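Local coordinates for erythrocyte membrane protein 1 (Plasmodium falciparum, PDB 2XU0) that forms the N-terminal segment and first Duffy-binding-like domain of a parasite adhesin involved in rosetting, and probably binds receptors on host cells, at residues A[116-121]-A[206-211]; A[128-133]-A[392-397]. The protein carries 10 engineered substitutions. All coordinates share one frame; numbering follows the deposited sequence.

Interaction 1: A[116-121]-A[206-211]; sequences DKIRGN and RDMFLP. With MG (magnesium ion), chain C.
K117 and R119 clasp M208 and L210 through a single beta bridge, centred on I118 and F209, between two loops of the Duffy-binding-like domain. Two backbone bonds define it: L210 N donates to K117 O at 2.6 Å, nearly straight (169°), and R119 N donates to M208 O at 2.9 Å. I118 CA also lies 3.3 Å from M208 O, a CA-H...O contact.

I118 O binds the magnesium ion at 2.4 Å. The same oxygen accepts from N121 N, closing a type II beta turn whose positive phi at G120 suits glycine. N121 O also binds the metal, as do three waters and the carbonyl of S115. One of those waters donates to D116 O, and another accepts from G120 N, so the metal shell is tied to the turn's backbone. A further water donates to L210 O and, weakly, to D116 O.

R119, extended from CG to NE, reaches across the 206-211 backbone, and L210 CA lies over one face of its guanidinium. NH1 makes a weak, bent bond (126°) to F209 O and a long salt bridge to D207 OD2, while NH2 pairs with D215. A water appears to donate to D207 OD2 and accepts weakly from R119 NH1. The carboxylate of D207 has several partners: OD1 meets R135 and Q311, and OD2 takes F209 N in an Asx turn. The F209 ring, with CG anti to the backbone N (chi1 -169°), is brought back beside K117, where CE1 lies 3.8 Å from K117 CB.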
ATOM      1  N   ASP A 116       5.350 -15.980 -10.654  1.00 41.53           N
ATOM      2  CA  ASP A 116       5.250 -15.643 -12.084  1.00 41.54           C
ATOM      3  C   ASP A 116       5.000 -14.144 -12.377  1.00 43.05           C
ATOM      4  O   ASP A 116       5.608 -13.585 -13.301  1.00 40.72           O
ATOM      5  CB  ASP A 116       4.242 -16.549 -12.824  1.00 43.84           C
ATOM      6  CG  ASP A 116       4.397 -18.053 -12.613  1.00 53.04           C
ATOM      7  OD1 ASP A 116       5.541 -18.515 -12.376  1.00 49.92           O
ATOM      8  OD2 ASP A 116       3.369 -18.767 -12.656  1.00 63.98           O
ATOM      9  N   LYS A 117       4.162 -13.497 -11.548  1.00 38.11           N
ATOM     10  CA  LYS A 117       3.809 -12.083 -11.736  1.00 37.57           C
ATOM     11  C   LYS A 117       4.688 -11.073 -10.943  1.00 38.92           C
ATOM     12  O   LYS A 117       4.411  -9.868 -10.966  1.00 38.60           O
ATOM     13  CB  LYS A 117       2.305 -11.858 -11.486  1.00 39.92           C
ATOM     14  CG  LYS A 117       1.380 -12.717 -12.342  1.00 44.48           C
ATOM     15  CD  LYS A 117      -0.020 -12.119 -12.383  1.00 55.87           C
ATOM     16  CE  LYS A 117      -0.902 -12.781 -13.420  1.00 64.19           C
ATOM     17  NZ  LYS A 117      -1.564 -13.996 -12.880  1.00 81.14           N
ATOM     18  N   ILE A 118       5.727 -11.551 -10.245  1.00 32.07           N
ATOM     19  CA  ILE A 118       6.593 -10.638  -9.494  1.00 31.23           C
ATOM     20  C   ILE A 118       8.033 -10.911  -9.793  1.00 35.65           C
ATOM     21  O   ILE A 118       8.512 -12.004  -9.492  1.00 35.09           O
ATOM     22  CB  ILE A 118       6.296 -10.554  -7.948  1.00 33.41           C
ATOM     23  CG1 ILE A 118       4.961  -9.805  -7.691  1.00 33.84           C
ATOM     24  CG2 ILE A 118       7.464  -9.812  -7.178  1.00 31.71           C
ATOM     25  CD1 ILE A 118       4.448  -9.836  -6.358  1.00 37.55           C
ATOM     26  N   ARG A 119       8.740  -9.888 -10.312  1.00 33.15           N
ATOM     27  CA  ARG A 119      10.179  -9.930 -10.613  1.00 33.77           C
ATOM     28  C   ARG A 119      10.925 -10.029  -9.302  1.00 37.87           C
ATOM     29  O   ARG A 119      10.671  -9.251  -8.385  1.00 37.01           O
ATOM     30  CB  ARG A 119      10.639  -8.666 -11.387  1.00 35.37           C
ATOM     31  CG  ARG A 119       9.674  -8.180 -12.473  1.00 52.60           C
ATOM     32  CD  ARG A 119      10.029  -6.789 -13.008  1.00 62.72           C
ATOM     33  NE  ARG A 119       9.341  -6.514 -14.271  1.00 66.14           N
ATOM     34  CZ  ARG A 119       8.167  -5.904 -14.360  1.00 77.59           C
ATOM     35  NH1 ARG A 119       7.556  -5.470 -13.271  1.00 80.19           N
ATOM     36  NH2 ARG A 119       7.599  -5.715 -15.543  1.00 53.57           N
ATOM     37  N   GLY A 120      11.807 -11.011  -9.189  1.00 36.86           N
ATOM     38  CA  GLY A 120      12.523 -11.216  -7.942  1.00 36.68           C
ATOM     39  C   GLY A 120      11.866 -12.288  -7.089  1.00 41.63           C
ATOM     40  O   GLY A 120      12.534 -12.882  -6.240  1.00 42.81           O
ATOM     41  N   ASN A 121      10.548 -12.545  -7.272  1.00 36.38           N
ATOM     42  CA  ASN A 121       9.943 -13.662  -6.540  1.00 36.64           C
ATOM     43  C   ASN A 121      10.228 -14.919  -7.379  1.00 41.29           C
ATOM     44  O   ASN A 121      10.106 -14.881  -8.606  1.00 38.55           O
ATOM     45  CB  ASN A 121       8.431 -13.493  -6.329  1.00 34.44           C
ATOM     46  CG  ASN A 121       8.018 -12.537  -5.234  1.00 35.17           C
ATOM     47  OD1 ASN A 121       8.832 -11.803  -4.640  1.00 29.89           O
ATOM     48  ND2 ASN A 121       6.711 -12.435  -5.042  1.00 25.30           N
ATOM     49  N   ARG A 206      11.246   0.288 -12.482  1.00 35.51           N
ATOM     50  CA  ARG A 206      11.641  -0.288 -11.194  1.00 33.69           C
ATOM     51  C   ARG A 206      10.521  -1.159 -10.628  1.00 34.80           C
ATOM     52  O   ARG A 206      10.789  -1.991  -9.772  1.00 33.87           O
ATOM     53  CB  ARG A 206      11.960   0.831 -10.203  1.00 31.92           C
ATOM     54  CG  ARG A 206      13.193   1.677 -10.572  1.00 39.43           C
ATOM     55  CD  ARG A 206      13.251   2.849  -9.611  1.00 40.13           C
ATOM     56  NE  ARG A 206      14.380   3.755  -9.833  1.00 42.10           N
ATOM     57  CZ  ARG A 206      14.657   4.778  -9.032  1.00 53.38           C
ATOM     58  NH1 ARG A 206      13.914   5.009  -7.958  1.00 43.00           N
ATOM     59  NH2 ARG A 206      15.695   5.555  -9.277  1.00 51.25           N
ATOM     60  N   ASP A 207       9.265  -0.975 -11.115  1.00 27.54           N
ATOM     61  CA  ASP A 207       8.117  -1.725 -10.643  1.00 26.27           C
ATOM     62  C   ASP A 207       8.328  -3.237 -10.769  1.00 30.40           C
ATOM     63  O   ASP A 207       8.864  -3.693 -11.783  1.00 29.67           O
ATOM     64  CB  ASP A 207       6.845  -1.238 -11.359  1.00 26.79           C
ATOM     65  CG  ASP A 207       5.649  -2.072 -11.042  1.00 26.35           C
ATOM     66  OD1 ASP A 207       5.039  -1.854  -9.957  1.00 29.35           O
ATOM     67  OD2 ASP A 207       5.414  -3.052 -11.769  1.00 29.94           O
ATOM     68  N   MET A 208       7.944  -3.995  -9.737  1.00 30.66           N
ATOM     69  CA  MET A 208       8.154  -5.460  -9.644  1.00 34.53           C
ATOM     70  C   MET A 208       6.986  -6.288 -10.208  1.00 37.65           C
ATOM     71  O   MET A 208       7.110  -7.503 -10.334  1.00 35.80           O
ATOM     72  CB  MET A 208       8.308  -5.873  -8.168  1.00 38.99           C
ATOM     73  CG  MET A 208       9.613  -5.498  -7.518  1.00 46.59           C
ATOM     74  SD  MET A 208       9.559  -6.091  -5.796  1.00 54.52           S
ATOM     75  CE  MET A 208       8.888  -4.730  -4.993  1.00 50.18           C
ATOM     76  N   PHE A 209       5.835  -5.660 -10.483  1.00 36.40           N
ATOM     77  CA  PHE A 209       4.679  -6.436 -10.936  1.00 35.28           C
ATOM     78  C   PHE A 209       4.690  -6.739 -12.423  1.00 42.82           C
ATOM     79  O   PHE A 209       4.933  -5.860 -13.245  1.00 43.87           O
ATOM     80  CB  PHE A 209       3.355  -5.844 -10.437  1.00 35.72           C
ATOM     81  CG  PHE A 209       2.123  -6.709 -10.630  1.00 36.66           C
ATOM     82  CD1 PHE A 209       1.953  -7.883  -9.901  1.00 38.24           C
ATOM     83  CD2 PHE A 209       1.081  -6.291 -11.458  1.00 36.87           C
ATOM     84  CE1 PHE A 209       0.792  -8.661 -10.052  1.00 38.41           C
ATOM     85  CE2 PHE A 209      -0.058  -7.081 -11.628  1.00 38.78           C
ATOM     86  CZ  PHE A 209      -0.190  -8.263 -10.931  1.00 36.77           C
ATOM     87  N   LEU A 210       4.488  -8.008 -12.764  1.00 40.17           N
ATOM     88  CA  LEU A 210       4.466  -8.442 -14.144  1.00 40.40           C
ATOM     89  C   LEU A 210       3.025  -8.877 -14.447  1.00 44.52           C
ATOM     90  O   LEU A 210       2.653  -9.996 -14.101  1.00 44.43           O
ATOM     91  CB  LEU A 210       5.463  -9.584 -14.327  1.00 40.89           C
ATOM     92  CG  LEU A 210       5.620 -10.092 -15.743  1.00 46.94           C
ATOM     93  CD1 LEU A 210       6.077  -8.978 -16.664  1.00 46.44           C
ATOM     94  CD2 LEU A 210       6.572 -11.273 -15.779  1.00 51.96           C
ATOM     95  N   PRO A 211       2.174  -7.971 -15.003  1.00 43.15           N
ATOM     96  CA  PRO A 211       0.745  -8.321 -15.225  1.00 43.06           C
ATOM     97  C   PRO A 211       0.519  -9.615 -16.001  1.00 46.61           C
ATOM     98  O   PRO A 211      -0.364 -10.392 -15.655  1.00 46.70           O
ATOM     99  CB  PRO A 211       0.180  -7.102 -15.957  1.00 44.35           C
ATOM    100  CG  PRO A 211       1.115  -6.003 -15.667  1.00 48.68           C
ATOM    101  CD  PRO A 211       2.468  -6.594 -15.460  1.00 44.52           C
TER
HETATM  102 MG    MG C1488       9.303 -13.981 -10.631  1.00 48.90          MG
HETATM  103  O   HOH W   1       3.335 -12.785 -15.618  1.00 59.64           O
HETATM  104  O   HOH W   2       8.448 -12.973 -12.699  1.00 49.63           O
HETATM  105  O   HOH W   3       6.439  -3.064 -14.188  1.00 30.29           O
HETATM  106  O   HOH W   4      11.451 -13.076 -11.200  1.00 37.33           O
HETATM  107  O   HOH W   5       9.701 -16.113 -11.767  1.00 45.37           O

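Interaction 2: A[128-133]-A[392-397]; sequences AACAPP and YKQNLK. Engineered in segment 128-133: A128 (natural residue Thr).
A loop-on-helix contact joins the loop that leads into helix 133-136, in the Duffy-binding family region, to the long helix 371-407 of the C-terminal Duffy-binding-like subdomain. A128 and K393 come together through one backbone hydrogen bond: A128 N donates to K393 O at 2.8 Å, and the N-H points almost straight at the oxygen (170°), with the donor above the carbonyl plane. K393 O also accepts the helical bond from K397 N at 3.2 Å. The two donors reach that oxygen from opposite faces of its plane, so the loop is gripped without breaking the helix's own hydrogen-bonding pattern.

Much of the rest is contact by aliphatic carbons. A128, an engineered residue that is threonine in the natural sequence, has CB 4.1 Å from K393 CB. Beyond its CB the K393 chain leads off, and in one of its two modelled conformers NZ pairs with E389 one helical turn back. A128 O faces the helix, with Q394 CG at 3.5 Å and K397 CB at 3.6 Å; Q394 CA adds a longer CA-H...O contact to the same oxygen. K397 has CG anti to the backbone N (chi1 -169°), which lays its first methylenes alongside the backbone of A128 and A129 while the amine continues past them.

Farther along the loop, C130 points its CB toward the helix and meets the chain of Q394, which extends beyond CG to pass the cysteine. F316 and W319 of helix 311-338 also touch Q394, placing this residue between the loop and a second helix. C130 is itself fastened by its disulfide to C113, and its SG lies 3.8 Å from Q394 CG.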
ATOM      1  N   ALA A 128       9.262 -13.348  -0.184  1.00 33.37           N
ATOM      2  CA  ALA A 128       8.517 -12.800  -1.325  1.00 32.31           C
ATOM      3  C   ALA A 128       7.921 -11.433  -1.087  1.00 34.79           C
ATOM      4  O   ALA A 128       7.503 -11.115   0.024  1.00 33.00           O
ATOM      5  CB  ALA A 128       7.404 -13.772  -1.721  1.00 32.75           C
ATOM      6  N   ALA A 129       7.839 -10.635  -2.149  1.00 32.00           N
ATOM      7  CA  ALA A 129       7.164  -9.329  -2.087  1.00 31.64           C
ATOM      8  C   ALA A 129       5.670  -9.617  -2.416  1.00 36.23           C
ATOM      9  O   ALA A 129       5.382 -10.591  -3.136  1.00 35.54           O
ATOM     10  CB  ALA A 129       7.764  -8.382  -3.111  1.00 31.98           C
ATOM     11  N   CYS A 130       4.727  -8.847  -1.817  1.00 33.89           N
ATOM     12  CA  CYS A 130       3.279  -9.027  -2.034  1.00 34.51           C
ATOM     13  C   CYS A 130       2.721  -7.835  -2.741  1.00 34.67           C
ATOM     14  O   CYS A 130       2.644  -6.771  -2.146  1.00 34.74           O
ATOM     15  CB  CYS A 130       2.525  -9.304  -0.724  1.00 35.49           C
ATOM     16  SG  CYS A 130       2.886 -10.926   0.013  0.75 40.05           S
ATOM     17  N   ALA A 131       2.313  -8.003  -3.992  1.00 30.43           N
ATOM     18  CA  ALA A 131       1.686  -6.909  -4.749  1.00 30.92           C
ATOM     19  C   ALA A 131       0.295  -6.709  -4.166  1.00 33.57           C
ATOM     20  O   ALA A 131      -0.454  -7.678  -4.085  1.00 31.08           O
ATOM     21  CB  ALA A 131       1.616  -7.236  -6.237  1.00 31.74           C
ATOM     22  N   PRO A 132      -0.010  -5.501  -3.624  1.00 30.43           N
ATOM     23  CA  PRO A 132      -1.338  -5.283  -3.028  1.00 29.44           C
ATOM     24  C   PRO A 132      -2.432  -5.213  -4.093  1.00 29.46           C
ATOM     25  O   PRO A 132      -2.144  -4.880  -5.243  1.00 28.11           O
ATOM     26  CB  PRO A 132      -1.182  -3.949  -2.286  1.00 30.62           C
ATOM     27  CG  PRO A 132      -0.111  -3.250  -2.966  1.00 35.17           C
ATOM     28  CD  PRO A 132       0.776  -4.253  -3.648  1.00 30.99           C
ATOM     29  N   PRO A 133      -3.688  -5.531  -3.745  1.00 28.36           N
ATOM     30  CA  PRO A 133      -4.778  -5.438  -4.756  1.00 29.56           C
ATOM     31  C   PRO A 133      -4.896  -4.067  -5.431  1.00 31.99           C
ATOM     32  O   PRO A 133      -5.180  -4.021  -6.628  1.00 31.13           O
ATOM     33  CB  PRO A 133      -6.045  -5.858  -3.975  1.00 31.08           C
ATOM     34  CG  PRO A 133      -5.673  -5.818  -2.576  1.00 34.73           C
ATOM     35  CD  PRO A 133      -4.199  -5.995  -2.440  1.00 29.38           C
ATOM     36  N   TYR A 392       4.911 -13.969   6.901  1.00 23.83           N
ATOM     37  CA  TYR A 392       6.239 -14.618   6.991  1.00 24.50           C
ATOM     38  C   TYR A 392       7.029 -14.431   5.702  1.00 28.75           C
ATOM     39  O   TYR A 392       8.241 -14.216   5.764  1.00 28.47           O
ATOM     40  CB  TYR A 392       6.125 -16.128   7.296  1.00 25.51           C
ATOM     41  CG  TYR A 392       5.694 -16.487   8.704  1.00 27.74           C
ATOM     42  CD1 TYR A 392       6.283 -15.879   9.811  1.00 29.12           C
ATOM     43  CD2 TYR A 392       4.847 -17.573   8.936  1.00 28.36           C
ATOM     44  CE1 TYR A 392       5.990 -16.295  11.111  1.00 29.39           C
ATOM     45  CE2 TYR A 392       4.513 -17.969  10.232  1.00 29.33           C
ATOM     46  CZ  TYR A 392       5.083 -17.324  11.314  1.00 34.70           C
ATOM     47  OH  TYR A 392       4.710 -17.681  12.576  1.00 34.01           O
ATOM     48  N   LYS A 393       6.338 -14.451   4.544  1.00 24.91           N
ATOM     49  CA  LYS A 393       6.993 -14.291   3.235  1.00 25.45           C
ATOM     50  C   LYS A 393       7.633 -12.927   3.096  1.00 29.25           C
ATOM     51  O   LYS A 393       8.704 -12.823   2.527  1.00 27.75           O
ATOM     52  CB  LYS A 393       6.006 -14.495   2.100  1.00 27.46           C
ATOM     53  CG  LYS A 393       5.594 -15.950   1.878  1.00 34.08           C
ATOM     54  CD  LYS A 393       4.645 -15.987   0.742  1.00 34.20           C
ATOM     55  CE  LYS A 393       4.762 -17.262  -0.046  1.00 47.80           C
ATOM     56  NZ  LYS A 393       3.585 -18.134   0.200  0.50 30.84           N
ATOM     57  N   GLN A 394       6.974 -11.885   3.615  1.00 27.19           N
ATOM     58  CA  GLN A 394       7.465 -10.500   3.548  1.00 26.38           C
ATOM     59  C   GLN A 394       8.530 -10.244   4.593  1.00 29.48           C
ATOM     60  O   GLN A 394       9.462  -9.474   4.383  1.00 29.58           O
ATOM     61  CB  GLN A 394       6.300  -9.535   3.672  1.00 27.07           C
ATOM     62  CG  GLN A 394       5.464  -9.546   2.415  1.00 27.63           C
ATOM     63  CD  GLN A 394       4.199  -8.765   2.630  1.00 39.30           C
ATOM     64  OE1 GLN A 394       3.296  -9.173   3.375  1.00 36.74           O
ATOM     65  NE2 GLN A 394       4.156  -7.604   2.041  1.00 27.30           N
ATOM     66  N   ASN A 395       8.425 -10.959   5.698  1.00 28.36           N
ATOM     67  CA  ASN A 395       9.354 -10.954   6.810  1.00 28.77           C
ATOM     68  C   ASN A 395      10.700 -11.442   6.288  1.00 31.95           C
ATOM     69  O   ASN A 395      11.732 -10.828   6.558  1.00 31.60           O
ATOM     70  CB  ASN A 395       8.814 -11.900   7.891  1.00 34.32           C
ATOM     71  CG  ASN A 395       9.557 -11.927   9.181  1.00 58.29           C
ATOM     72  OD1 ASN A 395      10.788 -12.020   9.242  1.00 55.21           O
ATOM     73  ND2 ASN A 395       8.803 -11.922  10.248  1.00 53.45           N
ATOM     74  N   LEU A 396      10.684 -12.529   5.516  1.00 29.28           N
ATOM     75  CA  LEU A 396      11.881 -13.089   4.896  1.00 28.41           C
ATOM     76  C   LEU A 396      12.444 -12.139   3.826  1.00 30.53           C
ATOM     77  O   LEU A 396      13.658 -11.929   3.773  1.00 31.40           O
ATOM     78  CB  LEU A 396      11.581 -14.476   4.270  1.00 28.16           C
ATOM     79  CG  LEU A 396      11.352 -15.616   5.241  1.00 34.28           C
ATOM     80  CD1 LEU A 396      10.673 -16.777   4.556  1.00 35.47           C
ATOM     81  CD2 LEU A 396      12.656 -16.097   5.830  1.00 37.11           C
ATOM     82  N   LYS A 397      11.576 -11.581   2.983  1.00 25.71           N
ATOM     83  CA  LYS A 397      11.998 -10.666   1.929  1.00 25.97           C
ATOM     84  C   LYS A 397      12.699  -9.450   2.517  1.00 30.65           C
ATOM     85  O   LYS A 397      13.641  -8.963   1.905  1.00 32.73           O
ATOM     86  CB  LYS A 397      10.806 -10.227   1.041  1.00 28.73           C
ATOM     87  CG  LYS A 397      11.232  -9.466  -0.258  1.00 31.74           C
ATOM     88  CD  LYS A 397      12.052 -10.365  -1.151  1.00 38.56           C
ATOM     89  CE  LYS A 397      12.308  -9.850  -2.534  1.00 58.44           C
ATOM     90  NZ  LYS A 397      13.086 -10.854  -3.306  1.00 61.99           N
TER

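The centres of interactions 1 and 2 lie about 12 Å apart, and the two contacts touch directly. N121, whose carbonyl binds magnesium in interaction 1, uses OD1 to accept a probable hydrogen bond from A129 N at 2.9 Å, while I118 CD1 packs 3.4 Å from A129 O. The metal-bound turn is thereby coupled to the loop that rests on helix 371-407. K397 of that helix comes back toward the turn, with NZ 3.6 Å from G120 O, and the nearest atom of its side chain is about 9 Å from the ion. Bound proline lies beyond interaction 2: it touches L396, and its pocket also takes in A125, N126 and G127, which run directly into segment 128-133.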